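Local coordinates for transferrin binding protein B (Actinobacillus suis, PDB 3PQU) that binds transferrin as an outer-membrane lipoprotein, probably to acquire iron from the host, at residues Glu32-Leu37 and Arg274-Ala279; Asp70-Ala75 and Lys310-Asn315. All blocks are in the same frame, centred on the assembly; numbering follows the deposited sequence.

Interaction 1 of 2, residues Glu32-Leu37 and Arg274-Ala279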
ATOM      1  N   GLU A  32       8.419  14.801   4.208  1.00 78.29           N
ATOM      2  CA  GLU A  32       7.030  14.934   4.635  1.00 84.55           C
ATOM      3  C   GLU A  32       6.846  14.480   6.076  1.00 83.06           C
ATOM      4  O   GLU A  32       7.370  13.444   6.482  1.00 90.12           O
ATOM      5  CB  GLU A  32       6.123  14.088   3.742  1.00 81.99           C
ATOM      6  CG  GLU A  32       5.390  14.849   2.659  1.00 90.36           C
ATOM      7  CD  GLU A  32       4.693  13.918   1.691  1.00 89.66           C
ATOM      8  OE1 GLU A  32       4.810  12.686   1.872  1.00 82.22           O
ATOM      9  OE2 GLU A  32       4.036  14.411   0.750  1.00 96.94           O
ATOM     10  N   GLU A  33       6.093  15.255   6.846  1.00 73.14           N
ATOM     11  CA  GLU A  33       5.674  14.827   8.175  1.00 81.74           C
ATOM     12  C   GLU A  33       4.153  14.700   8.175  1.00 62.62           C
ATOM     13  O   GLU A  33       3.433  15.696   8.208  1.00 50.71           O
ATOM     14  CB  GLU A  33       6.129  15.824   9.241  1.00 96.88           C
ATOM     15  CG  GLU A  33       6.204  15.245  10.647  1.00119.85           C
ATOM     16  CD  GLU A  33       7.531  14.562  10.931  1.00135.48           C
ATOM     17  OE1 GLU A  33       8.455  15.245  11.422  1.00137.39           O
ATOM     18  OE2 GLU A  33       7.648  13.347  10.665  1.00141.29           O
ATOM     19  N   LEU A  34       3.665  13.469   8.118  1.00 46.94           N
ATOM     20  CA  LEU A  34       2.231  13.243   7.981  1.00 42.72           C
ATOM     21  C   LEU A  34       1.554  13.066   9.325  1.00 41.08           C
ATOM     22  O   LEU A  34       2.101  12.412  10.217  1.00 45.76           O
ATOM     23  CB  LEU A  34       1.964  12.002   7.126  1.00 33.97           C
ATOM     24  CG  LEU A  34       2.574  12.001   5.721  1.00 41.48           C
ATOM     25  CD1 LEU A  34       2.385  10.646   5.070  1.00 32.50           C
ATOM     26  CD2 LEU A  34       1.983  13.108   4.847  1.00 28.19           C
ATOM     27  N   ASP A  35       0.361  13.642   9.467  1.00 31.72           N
ATOM     28  CA  ASP A  35      -0.539  13.243  10.544  1.00 30.06           C
ATOM     29  C   ASP A  35      -0.768  11.743  10.468  1.00 40.93           C
ATOM     30  O   ASP A  35      -0.809  11.164   9.377  1.00 32.49           O
ATOM     31  CB  ASP A  35      -1.884  13.962  10.425  1.00 53.12           C
ATOM     32  CG  ASP A  35      -1.818  15.399  10.900  1.00 70.85           C
ATOM     33  OD1 ASP A  35      -0.767  15.797  11.448  1.00 54.91           O
ATOM     34  OD2 ASP A  35      -2.820  16.129  10.730  1.00 73.93           O
ATOM     35  N   LYS A  36      -0.918  11.112  11.625  1.00 30.25           N
ATOM     36  CA  LYS A  36      -1.098   9.664  11.687  1.00 30.66           C
ATOM     37  C   LYS A  36      -2.161   9.137  10.726  1.00 35.79           C
ATOM     38  O   LYS A  36      -1.909   8.177  10.014  1.00 25.40           O
ATOM     39  CB  LYS A  36      -1.413   9.214  13.116  1.00 56.28           C
ATOM     40  CG  LYS A  36      -0.324   9.568  14.108  1.00 85.26           C
ATOM     41  CD  LYS A  36      -0.692   9.138  15.515  1.00103.63           C
ATOM     42  CE  LYS A  36       0.378   9.555  16.512  1.00102.27           C
ATOM     43  NZ  LYS A  36       0.198   8.892  17.834  1.00 96.61           N
ATOM     44  N   LEU A  37      -3.340   9.761  10.704  1.00 26.32           N
ATOM     45  CA  LEU A  37      -4.429   9.309   9.841  1.00 35.78           C
ATOM     46  C   LEU A  37      -4.071   9.388   8.373  1.00 33.71           C
ATOM     47  O   LEU A  37      -4.738   8.787   7.546  1.00 37.45           O
ATOM     48  CB  LEU A  37      -5.684  10.142  10.058  1.00 30.69           C
ATOM     49  CG  LEU A  37      -6.568   9.757  11.228  1.00 40.61           C
ATOM     50  CD1 LEU A  37      -7.655  10.802  11.353  1.00 27.60           C
ATOM     51  CD2 LEU A  37      -7.140   8.364  11.035  1.00 31.57           C
ATOM     52  N   ARG A 274      -0.473   6.786  -3.643  1.00 19.94           N
ATOM     53  CA  ARG A 274      -1.486   7.155  -2.648  1.00 16.08           C
ATOM     54  C   ARG A 274      -2.139   8.472  -3.011  1.00 26.44           C
ATOM     55  O   ARG A 274      -1.649   9.202  -3.872  1.00 21.36           O
ATOM     56  CB  ARG A 274      -0.831   7.273  -1.272  1.00 13.34           C
ATOM     57  CG  ARG A 274      -0.119   5.988  -0.828  1.00 19.17           C
ATOM     58  CD  ARG A 274      -1.060   4.783  -0.785  1.00 23.02           C
ATOM     59  NE  ARG A 274      -1.965   4.792   0.379  1.00 16.39           N
ATOM     60  CZ  ARG A 274      -2.679   3.744   0.787  1.00 21.62           C
ATOM     61  NH1 ARG A 274      -2.596   2.586   0.138  1.00 13.81           N
ATOM     62  NH2 ARG A 274      -3.491   3.847   1.844  1.00  9.93           N
ATOM     63  N   PHE A 275      -3.242   8.784  -2.348  1.00 14.69           N
ATOM     64  CA  PHE A 275      -3.842  10.095  -2.498  1.00 17.21           C
ATOM     65  C   PHE A 275      -4.333  10.614  -1.154  1.00 27.75           C
ATOM     66  O   PHE A 275      -4.654   9.836  -0.259  1.00 17.67           O
ATOM     67  CB  PHE A 275      -4.971  10.076  -3.565  1.00 18.94           C
ATOM     68  CG  PHE A 275      -5.943   8.940  -3.401  1.00 21.35           C
ATOM     69  CD1 PHE A 275      -7.062   9.071  -2.593  1.00 18.37           C
ATOM     70  CD2 PHE A 275      -5.733   7.738  -4.057  1.00 13.42           C
ATOM     71  CE1 PHE A 275      -7.952   8.013  -2.441  1.00 18.40           C
ATOM     72  CE2 PHE A 275      -6.624   6.669  -3.917  1.00 15.65           C
ATOM     73  CZ  PHE A 275      -7.726   6.811  -3.098  1.00 21.07           C
ATOM     74  N   ARG A 276      -4.364  11.935  -1.017  1.00 16.29           N
ATOM     75  CA  ARG A 276      -4.720  12.583   0.241  1.00 20.52           C
ATOM     76  C   ARG A 276      -5.596  13.761  -0.083  1.00 17.23           C
ATOM     77  O   ARG A 276      -5.249  14.541  -0.974  1.00 16.13           O
ATOM     78  CB  ARG A 276      -3.471  13.111   0.948  1.00 21.87           C
ATOM     79  CG  ARG A 276      -2.372  12.094   1.210  1.00 23.82           C
ATOM     80  CD  ARG A 276      -1.076  12.765   1.724  1.00 26.93           C
ATOM     81  NE  ARG A 276       0.075  11.867   1.599  1.00 25.06           N
ATOM     82  CZ  ARG A 276       1.310  12.271   1.336  1.00 34.72           C
ATOM     83  NH1 ARG A 276       1.554  13.559   1.172  1.00 36.09           N
ATOM     84  NH2 ARG A 276       2.297  11.388   1.234  1.00 30.15           N
ATOM     85  N   GLY A 277      -6.711  13.914   0.642  1.00 15.84           N
ATOM     86  CA  GLY A 277      -7.585  15.059   0.429  1.00 12.64           C
ATOM     87  C   GLY A 277      -8.707  15.222   1.439  1.00 12.84           C
ATOM     88  O   GLY A 277      -8.535  15.023   2.649  1.00  9.22           O
ATOM     89  N   LYS A 278      -9.876  15.570   0.925  1.00 16.59           N
ATOM     90  CA  LYS A 278     -11.000  15.966   1.761  1.00 15.96           C
ATOM     91  C   LYS A 278     -12.276  15.376   1.215  1.00 15.33           C
ATOM     92  O   LYS A 278     -12.375  15.104   0.021  1.00 17.97           O
ATOM     93  CB  LYS A 278     -11.157  17.492   1.713  1.00 18.63           C
ATOM     94  CG  LYS A 278      -9.885  18.289   2.032  1.00 20.69           C
ATOM     95  CD  LYS A 278     -10.154  19.780   1.821  1.00 31.34           C
ATOM     96  CE  LYS A 278      -8.914  20.614   2.127  1.00 45.44           C
ATOM     97  NZ  LYS A 278      -8.428  20.361   3.504  1.00 46.69           N
ATOM     98  N   ALA A 279     -13.270  15.232   2.088  1.00 15.90           N
ATOM     99  CA  ALA A 279     -14.616  14.881   1.667  1.00 16.79           C
ATOM    100  C   ALA A 279     -15.503  16.054   2.044  1.00 17.81           C
ATOM    101  O   ALA A 279     -15.503  16.474   3.192  1.00 18.42           O
ATOM    102  CB  ALA A 279     -15.078  13.610   2.375  1.00 13.40           C
TER
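CG of Arg-276 lies beside the backbone N and anti to the carbonyl carbon (chi1 -55°), and the chain, extended from CG to NE, presents its guanidinium end-on to Glu-32, whose own chain, extended beyond CG, arrives from the opposite direction. Two bonds result, one to each carboxylate oxygen. NH1 of Arg-276 lies 2.7 Å from OE2 of Glu-32, with a nearly straight N-H...O angle of 176° and the oxygen in the guanidinium plane. The second, from NH2 of Arg-276 to OE1 of Glu-32 at 2.9 Å, is more bent. This is a two-pronged salt bridge but not a coplanar one: the carboxylate and guanidinium planes are 65° apart, and both oxygens are approached from above the carboxylate plane. Glu-32 is poorly ordered, so its exact pose deserves caution. Leu-34 crosses the arginine at about a right angle, its CD2 3.7 Å from CZ of Arg-276 and over the centre of one guanidinium face. None of the three touching residues is buried and Glu-32 is exposed, which makes this a surface contact. It joins the loop between strands 22-23 and 43-47 to strand 274-281 of the N-lobe barrel, which pairs antiparallel with strands 260-271 and 292-300.

Interaction 2 of 2, residues Asp70-Ala75 and Lys310-Asn315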
ATOM      1  N   ASP A  70     -21.156   6.606  22.606  1.00 18.15           N
ATOM      2  CA  ASP A  70     -19.992   5.757  22.384  1.00 21.51           C
ATOM      3  C   ASP A  70     -19.248   6.344  21.190  1.00 20.05           C
ATOM      4  O   ASP A  70     -19.726   6.298  20.048  1.00 18.77           O
ATOM      5  CB  ASP A  70     -20.365   4.286  22.136  1.00 17.54           C
ATOM      6  CG  ASP A  70     -19.140   3.371  22.136  1.00 33.02           C
ATOM      7  OD1 ASP A  70     -19.000   2.530  21.220  1.00 31.12           O
ATOM      8  OD2 ASP A  70     -18.292   3.513  23.043  1.00 40.19           O
ATOM      9  N   GLU A  71     -18.074   6.891  21.466  1.00 19.40           N
ATOM     10  CA  GLU A  71     -17.395   7.784  20.535  1.00 23.71           C
ATOM     11  C   GLU A  71     -16.549   7.057  19.510  1.00 26.55           C
ATOM     12  O   GLU A  71     -16.104   5.942  19.734  1.00 25.30           O
ATOM     13  CB  GLU A  71     -16.518   8.782  21.320  1.00 13.51           C
ATOM     14  CG  GLU A  71     -17.335   9.666  22.237  1.00 21.72           C
ATOM     15  CD  GLU A  71     -16.467  10.692  22.953  1.00 67.94           C
ATOM     16  OE1 GLU A  71     -17.030  11.552  23.664  1.00 77.68           O
ATOM     17  OE2 GLU A  71     -15.223  10.639  22.793  1.00 56.19           O
ATOM     18  N   LEU A  72     -16.348   7.695  18.368  1.00 19.80           N
ATOM     19  CA  LEU A  72     -15.319   7.257  17.444  1.00 20.32           C
ATOM     20  C   LEU A  72     -14.066   8.068  17.782  1.00 25.80           C
ATOM     21  O   LEU A  72     -14.156   9.234  18.127  1.00 21.46           O
ATOM     22  CB  LEU A  72     -15.754   7.534  16.008  1.00 16.08           C
ATOM     23  CG  LEU A  72     -16.827   6.629  15.400  1.00 17.75           C
ATOM     24  CD1 LEU A  72     -17.364   7.211  14.076  1.00 14.41           C
ATOM     25  CD2 LEU A  72     -16.254   5.229  15.185  1.00 17.10           C
ATOM     26  N   SER A  73     -12.890   7.465  17.692  1.00 17.63           N
ATOM     27  CA  SER A  73     -11.681   8.246  17.855  1.00 28.45           C
ATOM     28  C   SER A  73     -10.602   7.697  16.960  1.00 24.10           C
ATOM     29  O   SER A  73     -10.696   6.568  16.449  1.00 22.50           O
ATOM     30  CB  SER A  73     -11.200   8.215  19.304  1.00 24.20           C
ATOM     31  OG  SER A  73     -10.898   6.882  19.658  1.00 26.24           O
ATOM     32  N   GLU A  74      -9.549   8.488  16.822  1.00 17.68           N
ATOM     33  CA  GLU A  74      -8.466   8.163  15.928  1.00 25.69           C
ATOM     34  C   GLU A  74      -7.760   6.905  16.419  1.00 23.75           C
ATOM     35  O   GLU A  74      -7.293   6.103  15.616  1.00 17.70           O
ATOM     36  CB  GLU A  74      -7.533   9.373  15.824  1.00 29.64           C
ATOM     37  CG  GLU A  74      -6.282   9.165  15.006  1.00 47.35           C
ATOM     38  CD  GLU A  74      -5.401  10.398  15.019  1.00 69.95           C
ATOM     39  OE1 GLU A  74      -5.958  11.519  14.969  1.00 62.35           O
ATOM     40  OE2 GLU A  74      -4.161  10.246  15.087  1.00 75.36           O
ATOM     41  N   ALA A  75      -7.713   6.701  17.737  1.00 22.66           N
ATOM     42  CA  ALA A  75      -7.146   5.463  18.280  1.00 27.80           C
ATOM     43  C   ALA A  75      -7.957   4.197  17.937  1.00 32.95           C
ATOM     44  O   ALA A  75      -7.455   3.080  18.064  1.00 29.89           O
ATOM     45  CB  ALA A  75      -6.948   5.567  19.784  1.00 33.87           C
ATOM     46  N   LYS A 310     -10.327   5.790   2.859  1.00 13.69           N
ATOM     47  CA  LYS A 310     -11.176   6.047   4.003  1.00 13.96           C
ATOM     48  C   LYS A 310     -11.137   7.523   4.392  1.00 22.98           C
ATOM     49  O   LYS A 310     -10.219   8.247   4.004  1.00 20.27           O
ATOM     50  CB  LYS A 310     -10.765   5.141   5.186  1.00 12.76           C
ATOM     51  CG  LYS A 310      -9.377   5.429   5.811  1.00 18.00           C
ATOM     52  CD  LYS A 310      -9.371   6.732   6.613  1.00 19.34           C
ATOM     53  CE  LYS A 310      -8.199   6.808   7.566  1.00 34.86           C
ATOM     54  NZ  LYS A 310      -6.876   6.838   6.870  1.00 20.63           N
ATOM     55  N   PHE A 311     -12.144   7.978   5.137  1.00  9.74           N
ATOM     56  CA  PHE A 311     -12.046   9.278   5.767  1.00  9.27           C
ATOM     57  C   PHE A 311     -12.740   9.303   7.116  1.00 17.30           C
ATOM     58  O   PHE A 311     -13.549   8.428   7.412  1.00 17.52           O
ATOM     59  CB  PHE A 311     -12.522  10.416   4.833  1.00 12.25           C
ATOM     60  CG  PHE A 311     -14.001  10.379   4.501  1.00 16.53           C
ATOM     61  CD1 PHE A 311     -14.929  10.959   5.348  1.00 11.19           C
ATOM     62  CD2 PHE A 311     -14.454   9.780   3.321  1.00 17.34           C
ATOM     63  CE1 PHE A 311     -16.299  10.946   5.013  1.00 13.28           C
ATOM     64  CE2 PHE A 311     -15.807   9.768   2.987  1.00 13.42           C
ATOM     65  CZ  PHE A 311     -16.719  10.352   3.833  1.00 16.11           C
ATOM     66  N   PHE A 312     -12.372  10.288   7.938  1.00 11.22           N
ATOM     67  CA  PHE A 312     -12.871  10.440   9.293  1.00 15.26           C
ATOM     68  C   PHE A 312     -13.300  11.906   9.459  1.00 13.57           C
ATOM     69  O   PHE A 312     -12.489  12.814   9.260  1.00 14.34           O
ATOM     70  CB  PHE A 312     -11.751  10.044  10.269  1.00 11.87           C
ATOM     71  CG  PHE A 312     -12.158  10.012  11.723  1.00 19.69           C
ATOM     72  CD1 PHE A 312     -13.403   9.518  12.110  1.00 22.34           C
ATOM     73  CD2 PHE A 312     -11.266  10.437  12.718  1.00 18.32           C
ATOM     74  CE1 PHE A 312     -13.765   9.465  13.459  1.00 20.23           C
ATOM     75  CE2 PHE A 312     -11.612  10.368  14.071  1.00 23.39           C
ATOM     76  CZ  PHE A 312     -12.864   9.881  14.444  1.00 18.87           C
ATOM     77  N   THR A 313     -14.569  12.147   9.796  1.00 15.00           N
ATOM     78  CA  THR A 313     -15.079  13.518   9.765  1.00 20.16           C
ATOM     79  C   THR A 313     -14.442  14.369  10.863  1.00 13.47           C
ATOM     80  O   THR A 313     -13.928  13.840  11.854  1.00 16.30           O
ATOM     81  CB  THR A 313     -16.628  13.615   9.769  1.00 16.07           C
ATOM     82  OG1 THR A 313     -17.160  13.017  10.953  1.00 13.51           O
ATOM     83  CG2 THR A 313     -17.241  12.949   8.508  1.00 17.61           C
ATOM     84  N   ASN A 314     -14.442  15.678  10.656  1.00 16.36           N
ATOM     85  CA  ASN A 314     -13.742  16.588  11.553  1.00 17.78           C
ATOM     86  C   ASN A 314     -14.365  16.637  12.932  1.00 16.20           C
ATOM     87  O   ASN A 314     -13.667  16.862  13.916  1.00 18.65           O
ATOM     88  CB  ASN A 314     -13.637  18.010  10.956  1.00 12.58           C
ATOM     89  CG  ASN A 314     -12.913  18.029   9.622  1.00 23.75           C
ATOM     90  OD1 ASN A 314     -12.027  17.205   9.377  1.00 21.21           O
ATOM     91  ND2 ASN A 314     -13.301  18.959   8.743  1.00 19.75           N
ATOM     92  N   ASN A 315     -15.672  16.432  13.005  1.00 19.18           N
ATOM     93  CA  ASN A 315     -16.366  16.380  14.298  1.00 19.81           C
ATOM     94  C   ASN A 315     -16.477  14.932  14.817  1.00 19.48           C
ATOM     95  O   ASN A 315     -17.255  14.668  15.720  1.00 17.46           O
ATOM     96  CB  ASN A 315     -17.776  16.960  14.158  1.00 14.88           C
ATOM     97  CG  ASN A 315     -18.637  16.158  13.167  1.00 12.89           C
ATOM     98  OD1 ASN A 315     -18.136  15.640  12.195  1.00 19.82           O
ATOM     99  ND2 ASN A 315     -19.922  16.077  13.423  1.00 14.40           N
TER
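Residues 70-75 pass over the end of strand 306-312 without backbone pairing, the closest CA atoms being those of Glu-74 and Phe-312 at 8.3 Å. The strand belongs to the antiparallel beta barrel of the N-lobe; the loop leaves strand 69-70, which pairs with barrel strand 170-183, and leads through a 3-10 segment that starts at Glu-74 to strand 78-80 at the edge of the five-stranded sheet. The Phe-312 ring spans the separation and makes all the close contacts on the strand's side. Its CG is anti to the backbone N (chi1 -174°), which carries the ring from the strand to the loop. There the outer ring atoms meet three consecutive residues. CE1 of Phe-312 lies 3.8 Å from CB of Leu-72, an apolar contact at the ring edge, near its plane. CZ of Phe-312 is 4.0 Å from CA of Ser-73, and CE2 of Phe-312 is 3.9 Å from N of Glu-74, both approaches oblique to the ring. Much of what the ring touches is therefore main chain. Leu-72 and Phe-312 are buried, and no hydrogen bond crosses between the segments, so this is packing of an aromatic side chain against a loop. Leu-72 also rests on Pro-49 and Asp-181, while the hydroxyl of Ser-73 is hydrogen-bonded to OE1 of Gln-76. In the ring plane, at its edge, O of Leu-72 stands 4.0 Å from CZ of Phe-312.

In the fold
From the N terminus, the chain leaves strand 22-23 and runs through 32-37; strand 43-47 enters the five-stranded sheet, strand 69-70 joins the barrel sheet, and 70-75 follows. The chain completes the five-stranded sheet before most of the barrel strands, from 170-183 on. Interaction 1 closes a loop of 236 residues when strand 274-281 returns to 32-37; interaction 2 closes one of 234 when 310-315 meets 70-75. Their segments alternate, so the loops cross rather than nest. Both bring N-terminal loops onto the same barrel sheet, with centres about 15 Å apart. O of Leu-37 is 3.0 Å from NZ of Lys-310, a probable hydrogen bond, and Leu-37 packs on Glu-74 and Phe-312, so 32-37 touches both segments of interaction 2.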